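Local coordinates for lactate racemase apoprotein (Thermoanaerobacterium thermosaccharolyticum, PDB 2YJG), which interconverts the D- and L-isomers of lactate with the help of a nickel pincer cofactor derived from nicotinic acid mononucleotide, at residues Thr53-Asp58 / Leu87-Lys92. Residues are numbered along the deposited sequence; the frame is centred on the assembly and turned at random.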
ATOM      1  N   THR A  53      -8.153 -30.011  14.393  1.00 24.51           N
ATOM      2  CA  THR A  53      -9.153 -29.611  13.374  1.00 24.70           C
ATOM      3  C   THR A  53      -8.876 -30.210  12.029  1.00 23.96           C
ATOM      4  O   THR A  53      -7.808 -30.747  11.763  1.00 23.61           O
ATOM      5  CB  THR A  53      -9.216 -28.058  13.094  1.00 24.50           C
ATOM      6  OG1 THR A  53      -8.004 -27.605  12.442  1.00 23.10           O
ATOM      7  CG2 THR A  53      -9.454 -27.313  14.317  1.00 25.08           C
ATOM      8  N   LYS A  54      -9.876 -30.094  11.153  1.00 24.28           N
ATOM      9  CA  LYS A  54      -9.688 -30.334   9.752  1.00 24.75           C
ATOM     10  C   LYS A  54      -8.675 -29.321   9.206  1.00 23.79           C
ATOM     11  O   LYS A  54      -8.411 -28.267   9.836  1.00 23.28           O
ATOM     12  CB  LYS A  54     -11.027 -30.158   8.999  1.00 25.93           C
ATOM     13  CG  LYS A  54     -12.164 -31.112   9.451  1.00 29.86           C
ATOM     14  CD  LYS A  54     -13.476 -30.915   8.615  1.00 33.75           C
ATOM     15  CE  LYS A  54     -13.972 -29.455   8.619  1.00 35.64           C
ATOM     16  NZ  LYS A  54     -15.273 -29.212   7.916  1.00 36.56           N
ATOM     17  N   ARG A  55      -8.121 -29.635   8.040  1.00 22.10           N
ATOM     18  CA  ARG A  55      -7.340 -28.646   7.305  1.00 21.59           C
ATOM     19  C   ARG A  55      -8.136 -27.405   6.996  1.00 20.60           C
ATOM     20  O   ARG A  55      -9.351 -27.442   6.812  1.00 21.33           O
ATOM     21  CB  ARG A  55      -6.794 -29.243   6.012  1.00 20.97           C
ATOM     22  CG  ARG A  55      -5.496 -29.937   6.214  1.00 21.96           C
ATOM     23  CD  ARG A  55      -5.010 -30.503   4.991  1.00 23.87           C
ATOM     24  NE  ARG A  55      -4.494 -29.529   4.049  1.00 22.93           N
ATOM     25  CZ  ARG A  55      -3.934 -29.837   2.891  1.00 27.00           C
ATOM     26  NH1 ARG A  55      -3.812 -31.118   2.527  1.00 29.01           N
ATOM     27  NH2 ARG A  55      -3.493 -28.881   2.083  1.00 25.29           N
ATOM     28  N   LEU A  56      -7.420 -26.291   6.927  1.00 19.91           N
ATOM     29  CA  LEU A  56      -8.022 -25.013   6.606  1.00 19.55           C
ATOM     30  C   LEU A  56      -8.710 -25.083   5.242  1.00 18.24           C
ATOM     31  O   LEU A  56      -9.775 -24.548   5.098  1.00 18.47           O
ATOM     32  CB  LEU A  56      -6.976 -23.884   6.692  1.00 19.07           C
ATOM     33  CG  LEU A  56      -7.455 -22.456   6.344  1.00 19.18           C
ATOM     34  CD1 LEU A  56      -8.681 -22.028   7.113  1.00 17.35           C
ATOM     35  CD2 LEU A  56      -6.281 -21.519   6.511  1.00 17.69           C
ATOM     36  N   GLN A  57      -8.137 -25.769   4.256  1.00 19.89           N
ATOM     37  CA  GLN A  57      -8.823 -25.914   2.949  1.00 19.72           C
ATOM     38  C   GLN A  57     -10.245 -26.455   3.088  1.00 20.27           C
ATOM     39  O   GLN A  57     -11.145 -26.040   2.379  1.00 19.67           O
ATOM     40  CB  GLN A  57      -8.017 -26.777   1.988  1.00 20.65           C
ATOM     41  CG  GLN A  57      -7.855 -28.241   2.366  1.00 20.85           C
ATOM     42  CD  GLN A  57      -7.255 -29.058   1.218  1.00 26.57           C
ATOM     43  OE1 GLN A  57      -7.052 -28.535   0.124  1.00 26.15           O
ATOM     44  NE2 GLN A  57      -7.002 -30.359   1.456  1.00 24.98           N
ATOM     45  N   ASP A  58     -10.426 -27.426   3.971  1.00 20.91           N
ATOM     46  CA  ASP A  58     -11.733 -28.043   4.220  1.00 21.73           C
ATOM     47  C   ASP A  58     -12.643 -27.162   5.018  1.00 22.46           C
ATOM     48  O   ASP A  58     -13.832 -27.040   4.714  1.00 21.95           O
ATOM     49  CB  ASP A  58     -11.547 -29.399   4.894  1.00 22.74           C
ATOM     50  CG  ASP A  58     -10.902 -30.397   3.971  1.00 26.23           C
ATOM     51  OD1 ASP A  58     -11.133 -30.302   2.756  1.00 29.60           O
ATOM     52  OD2 ASP A  58     -10.149 -31.281   4.461  1.00 35.82           O
ATOM     53  N   LEU A  87      -3.530 -18.024   2.405  1.00 16.02           N
ATOM     54  CA  LEU A  87      -4.466 -17.656   1.324  1.00 17.03           C
ATOM     55  C   LEU A  87      -4.561 -18.751   0.269  1.00 16.99           C
ATOM     56  O   LEU A  87      -5.631 -19.034  -0.244  1.00 16.65           O
ATOM     57  CB  LEU A  87      -4.000 -16.353   0.681  1.00 16.72           C
ATOM     58  CG  LEU A  87      -4.073 -15.116   1.571  1.00 18.72           C
ATOM     59  CD1 LEU A  87      -3.166 -13.970   1.054  1.00 18.33           C
ATOM     60  CD2 LEU A  87      -5.499 -14.662   1.728  1.00 15.34           C
ATOM     61  N   ASP A  88      -3.440 -19.350  -0.079  1.00 17.10           N
ATOM     62  CA  ASP A  88      -3.451 -20.457  -1.045  1.00 18.49           C
ATOM     63  C   ASP A  88      -4.238 -21.635  -0.479  1.00 19.26           C
ATOM     64  O   ASP A  88      -5.083 -22.214  -1.171  1.00 18.46           O
ATOM     65  CB  ASP A  88      -2.036 -20.875  -1.439  1.00 19.42           C
ATOM     66  CG  ASP A  88      -2.009 -21.818  -2.630  1.00 23.30           C
ATOM     67  OD1 ASP A  88      -2.392 -21.381  -3.724  1.00 26.32           O
ATOM     68  OD2 ASP A  88      -1.601 -22.991  -2.477  1.00 25.98           O
ATOM     69  N   GLU A  89      -3.968 -21.990   0.778  1.00 18.35           N
ATOM     70  CA  GLU A  89      -4.694 -23.070   1.474  1.00 18.86           C
ATOM     71  C   GLU A  89      -6.213 -22.833   1.520  1.00 18.87           C
ATOM     72  O   GLU A  89      -6.996 -23.711   1.204  1.00 20.09           O
ATOM     73  CB  GLU A  89      -4.134 -23.214   2.909  1.00 18.88           C
ATOM     74  CG  GLU A  89      -4.828 -24.238   3.811  1.00 19.64           C
ATOM     75  CD  GLU A  89      -4.569 -25.709   3.395  1.00 18.59           C
ATOM     76  OE1 GLU A  89      -3.706 -25.956   2.521  1.00 19.08           O
ATOM     77  OE2 GLU A  89      -5.204 -26.592   3.992  1.00 21.47           O
ATOM     78  N   ILE A  90      -6.617 -21.642   1.956  1.00 17.41           N
ATOM     79  CA  ILE A  90      -7.997 -21.199   1.869  1.00 18.17           C
ATOM     80  C   ILE A  90      -8.618 -21.388   0.463  1.00 18.32           C
ATOM     81  O   ILE A  90      -9.789 -21.735   0.388  1.00 19.39           O
ATOM     82  CB  ILE A  90      -8.127 -19.729   2.305  1.00 16.52           C
ATOM     83  CG1 ILE A  90      -7.981 -19.623   3.847  1.00 17.25           C
ATOM     84  CG2 ILE A  90      -9.470 -19.127   1.876  1.00 19.08           C
ATOM     85  CD1 ILE A  90      -7.608 -18.211   4.431  1.00 16.16           C
ATOM     86  N   ARG A  91      -7.852 -21.137  -0.583  1.00 18.48           N
ATOM     87  CA  ARG A  91      -8.387 -21.090  -1.962  1.00 18.97           C
ATOM     88  C   ARG A  91      -8.392 -22.462  -2.618  1.00 19.97           C
ATOM     89  O   ARG A  91      -9.037 -22.651  -3.667  1.00 19.61           O
ATOM     90  CB  ARG A  91      -7.628 -20.069  -2.803  1.00 19.47           C
ATOM     91  CG  ARG A  91      -7.998 -18.628  -2.371  1.00 18.62           C
ATOM     92  CD  ARG A  91      -7.144 -17.529  -3.074  1.00 17.73           C
ATOM     93  NE  ARG A  91      -7.701 -16.218  -2.791  1.00 15.89           N
ATOM     94  CZ  ARG A  91      -7.035 -15.106  -2.527  1.00 16.07           C
ATOM     95  NH1 ARG A  91      -5.705 -15.067  -2.444  1.00 18.55           N
ATOM     96  NH2 ARG A  91      -7.726 -13.997  -2.300  1.00 20.67           N
ATOM     97  N   LYS A  92      -7.733 -23.428  -1.978  1.00 21.25           N
ATOM     98  CA  LYS A  92      -7.567 -24.740  -2.593  1.00 22.99           C
ATOM     99  C   LYS A  92      -8.916 -25.375  -2.955  1.00 23.29           C
ATOM    100  O   LYS A  92      -9.063 -25.997  -4.028  1.00 24.38           O
ATOM    101  CB  LYS A  92      -6.732 -25.643  -1.698  1.00 23.37           C
ATOM    102  CG  LYS A  92      -5.248 -25.461  -1.858  1.00 24.35           C
ATOM    103  CD  LYS A  92      -4.524 -26.507  -1.022  1.00 26.17           C
ATOM    104  CE  LYS A  92      -3.027 -26.173  -0.819  1.00 28.66           C
ATOM    105  NZ  LYS A  92      -2.151 -26.643  -1.937  1.00 27.61           N
TER
HETATM  106  O   HOH W   1      -4.568 -26.370   6.897  1.00 14.36           O
HETATM  107  O   HOH W   2     -10.908 -24.276   0.261  1.00 15.62           O
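A bidentate salt bridge between Arg55 and Glu89, backed by a small apolar patch, ties the first turn of the short helix 56-59 to the C-terminal part of helix 79-91 at the periphery of the N-terminal domain, away from the residues of the probable active site. Arg55, at the N-cap position, offers NE and NH2 side-on to the two carboxylate oxygens. Arg55 NH2 reaches Glu89 OE1 at 3.0 Å in a nearly straight bond (169°), and Arg55 NE meets Glu89 OE2, also at 3.0 Å. Both oxygens use their syn lone pairs, and guanidinium and carboxylate lie nearly coplanar, 18° apart. Glu89 leaves its helix with CG anti to the backbone N, then bends at chi2, which carries the carboxylate to the start of the neighbouring helix. There Glu89 OE2 also accepts the backbone N-H of Gln57, 3.1 Å from Gln57 N, which lies above the carboxylate plane, and a water that is in turn bound by Leu56 N. Replacing Glu89 by an alanine would probably leave the Arg55 guanidinium without its acidic mate and the Gln57 amide without its acceptor.

With CG between the backbone N and the carbonyl carbon (chi1 66°) and the chain extended beyond it, Gln57 lays its carboxamide over Arg55, NE2 above the centre of one guanidinium face, while Gln57 OE1 rests 3.4 Å from Lys92 CB. On the inner side, Leu56 CB packs on Glu89 CG, and Leu56 CD2 lies 3.7 Å from Ile90 CG1; Leu56 lies against Phe235 and Ile90 against Ile66 and Ile68, on strands of the mixed sheet. A second water joins Gln57 O to Ile90 O.

The carboxylate thus answers the arginine and a first-turn N-H together, and its charge is probably balanced mainly by the guanidinium.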